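Long-range contact in ribulose-bisphosphate carboxylase (PDB 4NAS), which belongs to the RuBisCO large-chain family, pairing an N-terminal domain with a TIM-barrel catalytic domain, and carries bound calcium in this crystal form: residues R229-V243 against D257-A269. Residues are numbered along the deposited sequence; the frame is centred on the assembly and turned at random.
Sequences RRLAELGAGALLVNV and DPDVDVPILAHPA
Strands 238-242 and 264-267 are neighbouring staves of the TIM barrel, joined through a helical connection that includes helix 248-256 as a beta-alpha-beta crossover; their axes run parallel, 23° apart. Four backbone bonds define the register: Leu239 N donates to Pro263 O, Leu265 N to Leu239 O (2.6 Å), Val241 N to Leu265 O, and His267 N to Val241 O, all with N-H...O angles of at least 165°.

Side chains alternate between the two faces. Leu240 and Leu265 share the inner one, with Leu240 CD1 3.8 Å from Leu265 CD2; the same CD1 also meets His267 CB, the two side chains lying side by side. On the outer face Val241 CG2 approaches Ile264 CG2, and helix 248-256 packs over both residues.

Before the strands, the Val262 side chain packs between Ala232 of helix 221-233 and Leu239. Val262 CG1 touches Leu239 CG at 3.6 Å and Ala232 CB at 3.8 Å, while Val262 CG2, anti to the backbone N, presses on Ala238 CA at 3.4 Å, tighter than usual for carbons. Farther out, Arg229 extends from CG to NE across Asp259 CB and reaches Asp257. Arg229 NE and NH1 both address Asp257 OD2 in a salt bridge, NH1 at 3.0 Å, but N-H...O angles of 129° make each bond weak; NH2 pairs instead with Glu226. Asp257 OD1 accepts from Asp259 N above the carboxylate plane, an Asx turn that helps orient the carboxylate.

At the C-terminal end, Ala269 N donates to His267 ND1 (3.0 Å), tilted from the ring plane, and probably helps set the ring's rotation. Asn242 OD1, against Ala269 CB at 3.4 Å, is buried without a polar partner. His267 and Asn242 both touch Glu179, a calcium ligand, consistent with second-shell places beside the metal site, whereas the bent salt bridge probably adds mainly electrostatic attraction at the far end.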
loop_
_atom_site.group_PDB
_atom_site.type_symbol
_atom_site.label_atom_id
_atom_site.label_comp_id
_atom_site.label_asym_id
_atom_site.label_seq_id
_atom_site.Cartn_x
_atom_site.Cartn_y
_atom_site.Cartn_z
ATOM N N ARG B 229 2.550 18.091 13.978
ATOM C CA ARG B 229 2.284 19.443 14.458
ATOM C C ARG B 229 3.397 19.910 15.384
ATOM O O ARG B 229 3.830 21.064 15.312
ATOM C CB ARG B 229 0.959 19.505 15.223
ATOM C CG ARG B 229 -0.298 19.270 14.407
ATOM C CD ARG B 229 -1.519 19.524 15.292
ATOM N NE ARG B 229 -2.782 19.112 14.685
ATOM C CZ ARG B 229 -3.571 18.168 15.185
ATOM N NH1 ARG B 229 -4.710 17.855 14.573
ATOM N NH2 ARG B 229 -3.221 17.540 16.302
ATOM N N ARG B 230 3.839 19.021 16.274
ATOM C CA ARG B 230 4.880 19.374 17.232
ATOM C C ARG B 230 6.161 19.662 16.486
ATOM O O ARG B 230 6.848 20.639 16.793
ATOM C CB ARG B 230 5.122 18.257 18.247
ATOM C CG ARG B 230 3.970 17.986 19.198
ATOM C CD ARG B 230 4.429 17.121 20.364
ATOM N NE ARG B 230 5.164 15.932 19.925
ATOM C CZ ARG B 230 4.645 14.707 19.859
ATOM N NH1 ARG B 230 5.395 13.685 19.451
ATOM N NH2 ARG B 230 3.378 14.498 20.206
ATOM N N LEU B 231 6.466 18.814 15.497
ATOM C CA LEU B 231 7.720 18.913 14.761
ATOM C C LEU B 231 7.783 20.216 13.987
ATOM O O LEU B 231 8.840 20.843 13.905
ATOM C CB LEU B 231 7.945 17.692 13.834
ATOM C CG LEU B 231 8.143 16.356 14.559
ATOM C CD1 LEU B 231 8.260 15.165 13.616
ATOM C CD2 LEU B 231 9.355 16.414 15.492
ATOM N N ALA B 232 6.645 20.632 13.443
ATOM C CA ALA B 232 6.530 21.937 12.778
ATOM C C ALA B 232 6.784 23.070 13.771
ATOM O O ALA B 232 7.603 23.958 13.531
ATOM C CB ALA B 232 5.146 22.093 12.162
ATOM N N GLU B 233 6.065 23.025 14.885
ATOM C CA GLU B 233 6.201 24.013 15.956
ATOM C C GLU B 233 7.644 24.133 16.458
ATOM O O GLU B 233 8.081 25.205 16.859
ATOM C CB GLU B 233 5.253 23.657 17.105
ATOM C CG GLU B 233 3.772 23.817 16.746
ATOM C CD GLU B 233 2.830 23.067 17.684
ATOM O OE1 GLU B 233 1.597 23.153 17.487
ATOM O OE2 GLU B 233 3.317 22.386 18.612
ATOM N N LEU B 234 8.383 23.028 16.412
ATOM C CA LEU B 234 9.769 22.999 16.875
ATOM C C LEU B 234 10.754 23.506 15.833
ATOM O O LEU B 234 11.949 23.658 16.119
ATOM C CB LEU B 234 10.153 21.582 17.313
ATOM C CG LEU B 234 9.756 21.244 18.749
ATOM C CD1 LEU B 234 9.871 19.747 18.990
ATOM C CD2 LEU B 234 10.614 22.040 19.731
ATOM N N GLY B 235 10.273 23.752 14.619
ATOM C CA GLY B 235 11.114 24.390 13.621
ATOM C C GLY B 235 11.678 23.491 12.536
ATOM O O GLY B 235 12.624 23.873 11.851
ATOM N N ALA B 236 11.095 22.309 12.367
ATOM C CA ALA B 236 11.456 21.433 11.259
ATOM C C ALA B 236 11.310 22.169 9.919
ATOM O O ALA B 236 10.349 22.909 9.720
ATOM C CB ALA B 236 10.556 20.169 11.272
ATOM N N GLY B 237 12.244 21.965 8.996
ATOM C CA GLY B 237 12.106 22.545 7.668
ATOM C C GLY B 237 11.104 21.783 6.794
ATOM O O GLY B 237 10.397 22.361 5.977
ATOM N N ALA B 238 11.064 20.467 6.959
ATOM C CA ALA B 238 10.132 19.617 6.227
ATOM C C ALA B 238 9.909 18.325 7.006
ATOM O O ALA B 238 10.715 17.955 7.863
ATOM C CB ALA B 238 10.651 19.312 4.814
ATOM N N LEU B 239 8.804 17.657 6.719
ATOM C CA LEU B 239 8.571 16.299 7.183
ATOM C C LEU B 239 8.894 15.299 6.054
ATOM O O LEU B 239 8.341 15.385 4.953
ATOM C CB LEU B 239 7.115 16.131 7.625
ATOM C CG LEU B 239 6.559 17.145 8.637
ATOM C CD1 LEU B 239 5.098 16.826 8.963
ATOM C CD2 LEU B 239 7.381 17.184 9.919
ATOM N N LEU B 240 9.791 14.362 6.349
ATOM C CA LEU B 240 10.094 13.230 5.477
ATOM C C LEU B 240 9.027 12.162 5.724
ATOM O O LEU B 240 8.858 11.687 6.849
ATOM C CB LEU B 240 11.493 12.678 5.815
ATOM C CG LEU B 240 11.940 11.434 5.042
ATOM C CD1 LEU B 240 11.828 11.704 3.541
ATOM C CD2 LEU B 240 13.370 10.972 5.420
ATOM N N VAL B 241 8.261 11.819 4.695
ATOM C CA VAL B 241 7.201 10.850 4.891
ATOM C C VAL B 241 7.350 9.713 3.898
ATOM O O VAL B 241 7.434 9.941 2.678
ATOM C CB VAL B 241 5.791 11.494 4.750
ATOM C CG1 VAL B 241 4.699 10.472 5.045
ATOM C CG2 VAL B 241 5.637 12.663 5.699
ATOM N N ASN B 242 7.415 8.498 4.433
ATOM C CA ASN B 242 7.280 7.281 3.642
ATOM C C ASN B 242 5.818 7.045 3.248
ATOM O O ASN B 242 5.097 6.239 3.847
ATOM C CB ASN B 242 7.816 6.100 4.419
ATOM C CG ASN B 242 9.323 6.201 4.632
ATOM O OD1 ASN B 242 10.094 6.291 3.664
ATOM N ND2 ASN B 242 9.740 6.224 5.892
ATOM N N VAL B 243 5.406 7.758 2.224
ATOM C CA VAL B 243 3.974 7.841 1.899
ATOM C C VAL B 243 3.309 6.496 1.646
ATOM O O VAL B 243 2.214 6.185 2.178
ATOM C CB VAL B 243 3.770 8.756 0.699
ATOM C CG1 VAL B 243 2.278 8.909 0.413
ATOM C CG2 VAL B 243 4.406 10.112 1.001
ATOM N N ASP B 257 -4.165 19.542 7.202
ATOM C CA ASP B 257 -4.178 20.178 8.524
ATOM C C ASP B 257 -3.348 21.489 8.566
ATOM O O ASP B 257 -2.126 21.457 8.400
ATOM C CB ASP B 257 -3.631 19.163 9.532
ATOM C CG ASP B 257 -3.876 19.555 10.972
ATOM O OD1 ASP B 257 -4.142 20.744 11.258
ATOM O OD2 ASP B 257 -3.787 18.649 11.824
ATOM N N PRO B 258 -4.010 22.633 8.813
ATOM C CA PRO B 258 -3.343 23.940 8.863
ATOM C C PRO B 258 -2.232 23.978 9.907
ATOM O O PRO B 258 -1.197 24.622 9.690
ATOM C CB PRO B 258 -4.473 24.883 9.274
ATOM C CG PRO B 258 -5.707 24.220 8.764
ATOM C CD PRO B 258 -5.465 22.759 9.000
ATOM N N ASP B 259 -2.434 23.274 11.017
ATOM C CA ASP B 259 -1.433 23.227 12.087
ATOM C C ASP B 259 -0.181 22.420 11.734
ATOM O O ASP B 259 0.854 22.571 12.393
ATOM C CB ASP B 259 -2.041 22.716 13.396
ATOM C CG ASP B 259 -3.020 23.706 14.012
ATOM O OD1 ASP B 259 -2.912 24.920 13.730
ATOM O OD2 ASP B 259 -3.900 23.263 14.781
ATOM N N VAL B 260 -0.269 21.557 10.723
ATOM C CA VAL B 260 0.927 20.912 10.176
ATOM C C VAL B 260 1.540 21.892 9.184
ATOM O O VAL B 260 1.401 21.775 7.958
ATOM C CB VAL B 260 0.645 19.525 9.545
ATOM C CG1 VAL B 260 1.937 18.878 9.074
ATOM C CG2 VAL B 260 -0.019 18.625 10.566
ATOM N N ASP B 261 2.227 22.875 9.749
ATOM C CA ASP B 261 2.622 24.045 9.000
ATOM C C ASP B 261 4.051 23.900 8.509
ATOM O O ASP B 261 4.923 24.703 8.831
ATOM C CB ASP B 261 2.463 25.282 9.877
ATOM C CG ASP B 261 2.545 26.548 9.084
ATOM O OD1 ASP B 261 1.923 26.592 7.998
ATOM O OD2 ASP B 261 3.245 27.476 9.533
ATOM N N VAL B 262 4.284 22.863 7.724
ATOM C CA VAL B 262 5.617 22.519 7.291
ATOM C C VAL B 262 5.507 21.728 5.972
ATOM O O VAL B 262 4.554 20.969 5.785
ATOM C CB VAL B 262 6.264 21.655 8.377
ATOM C CG1 VAL B 262 5.329 20.524 8.757
ATOM C CG2 VAL B 262 7.593 21.109 7.928
ATOM N N PRO B 263 6.458 21.922 5.034
ATOM C CA PRO B 263 6.353 21.152 3.781
ATOM C C PRO B 263 6.491 19.648 3.986
ATOM O O PRO B 263 7.169 19.200 4.920
ATOM C CB PRO B 263 7.530 21.676 2.951
ATOM C CG PRO B 263 7.767 23.066 3.462
ATOM C CD PRO B 263 7.450 23.015 4.935
ATOM N N ILE B 264 5.848 18.870 3.115
ATOM C CA ILE B 264 6.014 17.427 3.124
ATOM C C ILE B 264 7.040 16.967 2.058
ATOM O O ILE B 264 6.984 17.363 0.891
ATOM C CB ILE B 264 4.645 16.711 2.916
ATOM C CG1 ILE B 264 3.721 17.001 4.116
ATOM C CG2 ILE B 264 4.855 15.211 2.638
ATOM C CD1 ILE B 264 2.274 16.589 3.906
ATOM N N LEU B 265 7.974 16.133 2.474
ATOM C CA LEU B 265 8.964 15.587 1.561
ATOM C C LEU B 265 8.604 14.105 1.369
ATOM O O LEU B 265 8.871 13.256 2.232
ATOM C CB LEU B 265 10.384 15.775 2.130
ATOM C CG LEU B 265 11.568 15.020 1.480
ATOM C CD1 LEU B 265 11.813 15.517 0.049
ATOM C CD2 LEU B 265 12.874 15.148 2.336
ATOM N N ALA B 266 7.953 13.814 0.247
ATOM C CA ALA B 266 7.517 12.454 -0.069
ATOM C C ALA B 266 8.638 11.503 -0.504
ATOM O O ALA B 266 9.280 11.687 -1.561
ATOM C CB ALA B 266 6.451 12.485 -1.094
ATOM N N HIS B 267 8.861 10.453 0.284
ATOM C CA HIS B 267 9.911 9.487 -0.071
ATOM C C HIS B 267 9.258 8.263 -0.734
ATOM O O HIS B 267 8.213 7.825 -0.296
ATOM C CB HIS B 267 10.759 9.073 1.160
ATOM C CG HIS B 267 11.944 8.221 0.806
ATOM N ND1 HIS B 267 11.837 6.871 0.535
ATOM C CD2 HIS B 267 13.248 8.539 0.591
ATOM C CE1 HIS B 267 13.021 6.389 0.197
ATOM N NE2 HIS B 267 13.895 7.384 0.211
ATOM N N PRO B 268 9.878 7.698 -1.788
ATOM C CA PRO B 268 9.194 6.605 -2.502
ATOM C C PRO B 268 9.339 5.202 -1.926
ATOM O O PRO B 268 8.991 4.269 -2.646
ATOM C CB PRO B 268 9.872 6.616 -3.881
ATOM C CG PRO B 268 11.213 7.122 -3.613
ATOM C CD PRO B 268 11.045 8.183 -2.539
ATOM N N ALA B 269 9.885 5.041 -0.720
ATOM C CA ALA B 269 10.066 3.720 -0.129
ATOM C C ALA B 269 8.841 2.842 -0.324
ATOM O O ALA B 269 7.714 3.302 -0.121
ATOM C CB ALA B 269 10.392 3.839 1.357
#